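Local coordinates for protein putative branched-chain amino acid ABC transporter (Chromobacterium violaceum, PDB 4PYR) that binds glutathione in the crystal and, as a putative LppC-family lipoprotein, may act in amino acid transport or as an enzyme regulator, at residues K1-L15 against A55-S68. Residues are numbered along the deposited sequence; the frame is centred on the assembly and turned at random.
Sequences KVRIGVILPAESSAL and AVADGVNVVIGPLS
The guanidinium of Arg3 lies with one face against the Gly59-Val60 peptide, Gly59 C standing 3.6 Å above its plane toward the rim, while Asp58 O sits at its edge. Bends at chi2 and chi3 bring NH1 to the end of helix 48-57, where it forms a salt bridge with Asp58 OD2 (3.0 Å), guanidinium and carboxylate planes 77° apart. Gly59, at positive phi, closes the helix in a Schellman motif. The Asn61 amide makes two bonds: OD1 accepts from Arg3 N at 2.9 Å, the donor tilted from the carbonyl plane, while ND2 donates to Lys1 O, which lies in the amide plane. Parallel pairing follows, Gly5 N to Val62 O, Ile64 N to Gly5 O, and Ile7 N to Ile64 O, the last nearly straight at 173°. The Ile4 and Val62 side chains lie side by side on the face covered by helix 245-265; on the other, Ile7 CD1 meets Val63 CG1 and Ala55 CB. Farther along, Leu67 CB packs crosswise on Pro9 CD (3.7 Å), and the Leu67 side chain comes within about 4 Å of the bound glutathione. Strand 2-8 thus lies between 36-42 and 62-64, the middle strand of a five-stranded parallel sheet, consistent with the Rossmann-like lobe of the periplasmic-binding-protein fold.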
loop_
_atom_site.group_PDB
_atom_site.type_symbol
_atom_site.label_atom_id
_atom_site.label_comp_id
_atom_site.label_asym_id
_atom_site.label_seq_id
_atom_site.Cartn_x
_atom_site.Cartn_y
_atom_site.Cartn_z
ATOM N N LYS A 1 25.128 2.943 17.354
ATOM C CA LYS A 1 24.050 2.250 16.556
ATOM C C LYS A 1 22.727 3.012 16.342
ATOM O O LYS A 1 22.594 4.178 16.753
ATOM C CB LYS A 1 23.841 0.789 17.034
ATOM C CG LYS A 1 23.011 0.501 18.283
ATOM C CD LYS A 1 22.900 -1.020 18.416
ATOM C CE LYS A 1 22.156 -1.500 19.654
ATOM N NZ LYS A 1 20.804 -2.065 19.346
ATOM N N VAL A 2 21.804 2.365 15.676
ATOM C CA VAL A 2 20.537 2.925 15.161
ATOM C C VAL A 2 19.493 3.051 16.265
ATOM O O VAL A 2 19.168 2.064 16.983
ATOM C CB VAL A 2 19.972 2.103 13.984
ATOM C CG1 VAL A 2 18.718 2.765 13.406
ATOM C CG2 VAL A 2 21.046 1.915 12.909
ATOM N N ARG A 3 19.031 4.289 16.418
ATOM C CA ARG A 3 17.962 4.635 17.337
ATOM C C ARG A 3 16.796 5.212 16.534
ATOM O O ARG A 3 16.880 6.232 15.925
ATOM C CB ARG A 3 18.452 5.589 18.427
ATOM C CG ARG A 3 19.584 5.000 19.259
ATOM C CD ARG A 3 19.385 5.013 20.781
ATOM N NE ARG A 3 18.483 6.057 21.279
ATOM C CZ ARG A 3 18.842 7.240 21.745
ATOM N NH1 ARG A 3 17.888 8.069 22.148
ATOM N NH2 ARG A 3 20.124 7.610 21.819
ATOM N N ILE A 4 15.696 4.495 16.505
ATOM C CA ILE A 4 14.562 4.891 15.665
ATOM C C ILE A 4 13.505 5.552 16.515
ATOM O O ILE A 4 13.025 4.968 17.468
ATOM C CB ILE A 4 13.902 3.646 15.020
ATOM C CG1 ILE A 4 14.929 2.841 14.202
ATOM C CG2 ILE A 4 12.714 4.027 14.114
ATOM C CD1 ILE A 4 14.365 1.530 13.667
ATOM N N GLY A 5 13.108 6.766 16.167
ATOM C CA GLY A 5 12.002 7.385 16.871
ATOM C C GLY A 5 10.756 6.970 16.154
ATOM O O GLY A 5 10.659 7.112 14.948
ATOM N N VAL A 6 9.824 6.374 16.899
ATOM C CA VAL A 6 8.554 5.888 16.335
ATOM C C VAL A 6 7.481 6.869 16.809
ATOM O O VAL A 6 7.088 6.840 17.957
ATOM C CB VAL A 6 8.259 4.460 16.786
ATOM C CG1 VAL A 6 7.016 3.969 16.024
ATOM C CG2 VAL A 6 9.433 3.534 16.538
ATOM N N ILE A 7 7.094 7.789 15.930
ATOM C CA ILE A 7 6.286 8.942 16.271
ATOM C C ILE A 7 4.967 8.822 15.528
ATOM O O ILE A 7 4.835 9.174 14.354
ATOM C CB ILE A 7 7.041 10.240 15.852
ATOM C CG1 ILE A 7 8.396 10.220 16.556
ATOM C CG2 ILE A 7 6.255 11.445 16.281
ATOM C CD1 ILE A 7 9.274 11.422 16.341
ATOM N N LEU A 8 3.971 8.311 16.253
ATOM C CA LEU A 8 2.673 7.962 15.678
ATOM C C LEU A 8 1.579 8.473 16.604
ATOM O O LEU A 8 1.815 8.749 17.762
ATOM C CB LEU A 8 2.560 6.473 15.477
ATOM C CG LEU A 8 3.564 5.862 14.491
ATOM C CD1 LEU A 8 3.514 4.342 14.476
ATOM C CD2 LEU A 8 3.388 6.414 13.076
ATOM N N PRO A 9 0.353 8.633 16.066
ATOM C CA PRO A 9 -0.767 9.110 16.881
ATOM C C PRO A 9 -1.087 8.223 18.080
ATOM O O PRO A 9 -0.910 7.010 17.984
ATOM C CB PRO A 9 -1.941 9.122 15.884
ATOM C CG PRO A 9 -1.313 9.212 14.536
ATOM C CD PRO A 9 -0.019 8.482 14.646
ATOM N N ALA A 10 -1.525 8.850 19.173
ATOM C CA ALA A 10 -2.011 8.139 20.346
ATOM C C ALA A 10 -3.309 7.369 20.056
ATOM O O ALA A 10 -4.022 7.616 19.092
ATOM C CB ALA A 10 -2.245 9.115 21.487
ATOM N N GLU A 11 -3.607 6.409 20.904
ATOM C CA GLU A 11 -4.884 5.672 20.794
ATOM C C GLU A 11 -6.168 6.476 20.413
ATOM O O GLU A 11 -6.925 6.025 19.552
ATOM C CB GLU A 11 -5.107 4.878 22.074
ATOM C CG GLU A 11 -4.295 3.589 22.127
ATOM C CD GLU A 11 -5.063 2.353 21.664
ATOM O OE1 GLU A 11 -6.304 2.426 21.524
ATOM O OE2 GLU A 11 -4.428 1.286 21.494
ATOM N N SER A 12 -6.388 7.657 21.002
ATOM C CA SER A 12 -7.642 8.435 20.843
ATOM C C SER A 12 -7.743 9.256 19.560
ATOM O O SER A 12 -8.831 9.792 19.252
ATOM C CB SER A 12 -7.762 9.434 21.957
ATOM O OG SER A 12 -6.794 10.456 21.721
ATOM N N SER A 13 -6.624 9.452 18.873
ATOM C CA SER A 13 -6.665 9.965 17.512
ATOM C C SER A 13 -7.640 9.099 16.733
ATOM O O SER A 13 -7.817 7.893 17.029
ATOM C CB SER A 13 -5.278 9.921 16.834
ATOM O OG SER A 13 -5.279 10.383 15.452
ATOM N N ALA A 14 -8.207 9.701 15.699
ATOM C CA ALA A 14 -8.986 8.960 14.718
ATOM C C ALA A 14 -8.083 7.955 14.004
ATOM O O ALA A 14 -8.544 6.979 13.428
ATOM C CB ALA A 14 -9.621 9.915 13.717
ATOM N N LEU A 15 -6.777 8.214 14.000
ATOM C CA LEU A 15 -5.801 7.245 13.456
ATOM C C LEU A 15 -5.129 6.345 14.493
ATOM O O LEU A 15 -4.203 5.584 14.165
ATOM C CB LEU A 15 -4.717 7.986 12.667
ATOM C CG LEU A 15 -5.155 8.607 11.344
ATOM C CD1 LEU A 15 -4.102 9.598 10.918
ATOM C CD2 LEU A 15 -5.395 7.570 10.260
ATOM N N ALA A 55 12.709 13.916 20.251
ATOM C CA ALA A 55 13.228 12.592 19.919
ATOM C C ALA A 55 14.646 12.777 19.335
ATOM O O ALA A 55 15.583 12.123 19.755
ATOM C CB ALA A 55 12.294 11.876 18.952
ATOM N N VAL A 56 14.786 13.731 18.421
ATOM C CA VAL A 56 16.088 14.054 17.822
ATOM C C VAL A 56 17.081 14.547 18.876
ATOM O O VAL A 56 18.239 14.096 18.912
ATOM C CB VAL A 56 15.886 15.104 16.716
ATOM C CG1 VAL A 56 17.211 15.761 16.289
ATOM C CG2 VAL A 56 15.208 14.469 15.528
ATOM N N ALA A 57 16.629 15.462 19.734
ATOM C CA ALA A 57 17.417 15.909 20.869
ATOM C C ALA A 57 17.845 14.728 21.739
ATOM O O ALA A 57 18.895 14.766 22.320
ATOM C CB ALA A 57 16.660 16.947 21.701
ATOM N N ASP A 58 17.037 13.663 21.810
ATOM C CA ASP A 58 17.423 12.496 22.600
ATOM C C ASP A 58 18.256 11.441 21.847
ATOM O O ASP A 58 18.468 10.362 22.368
ATOM C CB ASP A 58 16.187 11.814 23.206
ATOM C CG ASP A 58 16.555 10.919 24.392
ATOM O OD1 ASP A 58 16.935 11.448 25.459
ATOM O OD2 ASP A 58 16.454 9.670 24.226
ATOM N N GLY A 59 18.699 11.715 20.625
ATOM C CA GLY A 59 19.672 10.842 19.969
ATOM C C GLY A 59 19.083 9.927 18.911
ATOM O O GLY A 59 19.789 9.077 18.362
ATOM N N VAL A 60 17.783 10.072 18.632
ATOM C CA VAL A 60 17.172 9.409 17.487
ATOM C C VAL A 60 17.907 9.783 16.184
ATOM O O VAL A 60 18.209 10.969 15.944
ATOM C CB VAL A 60 15.665 9.753 17.460
ATOM C CG1 VAL A 60 15.009 9.483 16.125
ATOM C CG2 VAL A 60 14.976 9.024 18.610
ATOM N N ASN A 61 18.262 8.791 15.375
ATOM C CA ASN A 61 18.883 9.081 14.077
ATOM C C ASN A 61 18.080 8.707 12.834
ATOM O O ASN A 61 18.561 8.916 11.723
ATOM C CB ASN A 61 20.308 8.536 14.029
ATOM C CG ASN A 61 20.414 7.120 14.535
ATOM O OD1 ASN A 61 19.475 6.370 14.447
ATOM N ND2 ASN A 61 21.561 6.758 15.078
ATOM N N VAL A 62 16.858 8.173 13.027
ATOM C CA VAL A 62 15.898 8.031 11.942
ATOM C C VAL A 62 14.519 7.974 12.617
ATOM O O VAL A 62 14.432 7.645 13.784
ATOM C CB VAL A 62 16.170 6.716 11.178
ATOM C CG1 VAL A 62 16.136 5.532 12.135
ATOM C CG2 VAL A 62 15.283 6.524 9.962
ATOM N N VAL A 63 13.504 8.387 11.887
ATOM C CA VAL A 63 12.140 8.429 12.408
ATOM C C VAL A 63 11.186 7.687 11.502
ATOM O O VAL A 63 11.325 7.720 10.288
ATOM C CB VAL A 63 11.700 9.902 12.607
ATOM C CG1 VAL A 63 10.194 10.023 12.766
ATOM C CG2 VAL A 63 12.398 10.500 13.820
ATOM N N ILE A 64 10.277 6.927 12.141
ATOM C CA ILE A 64 9.105 6.350 11.479
ATOM C C ILE A 64 7.920 7.185 11.926
ATOM O O ILE A 64 7.719 7.386 13.126
ATOM C CB ILE A 64 8.883 4.889 11.896
ATOM C CG1 ILE A 64 10.032 4.054 11.315
ATOM C CG2 ILE A 64 7.507 4.391 11.404
ATOM C CD1 ILE A 64 10.100 2.661 11.929
ATOM N N GLY A 65 7.176 7.695 10.944
ATOM C CA GLY A 65 6.101 8.617 11.212
ATOM C C GLY A 65 6.403 9.957 10.590
ATOM O O GLY A 65 7.516 10.193 10.136
ATOM N N PRO A 66 5.407 10.836 10.577
ATOM C CA PRO A 66 4.059 10.697 11.120
ATOM C C PRO A 66 3.086 9.965 10.200
ATOM O O PRO A 66 3.435 9.489 9.121
ATOM C CB PRO A 66 3.565 12.156 11.258
ATOM C CG PRO A 66 4.609 13.025 10.695
ATOM C CD PRO A 66 5.626 12.164 10.017
ATOM N N LEU A 67 1.859 9.864 10.690
ATOM C CA LEU A 67 0.821 9.115 9.995
ATOM C C LEU A 67 -0.192 10.002 9.302
ATOM O O LEU A 67 -0.613 9.676 8.192
ATOM C CB LEU A 67 0.145 8.146 10.957
ATOM C CG LEU A 67 -0.829 7.137 10.355
ATOM C CD1 LEU A 67 -0.189 6.301 9.247
ATOM C CD2 LEU A 67 -1.344 6.215 11.449
ATOM N N SER A 68 -0.619 11.087 9.946
ATOM C CA SER A 68 -1.623 11.948 9.342
ATOM C C SER A 68 -1.043 12.877 8.301
ATOM O O SER A 68 0.087 13.357 8.428
ATOM C CB SER A 68 -2.351 12.780 10.388
ATOM O OG SER A 68 -1.560 13.834 10.915
#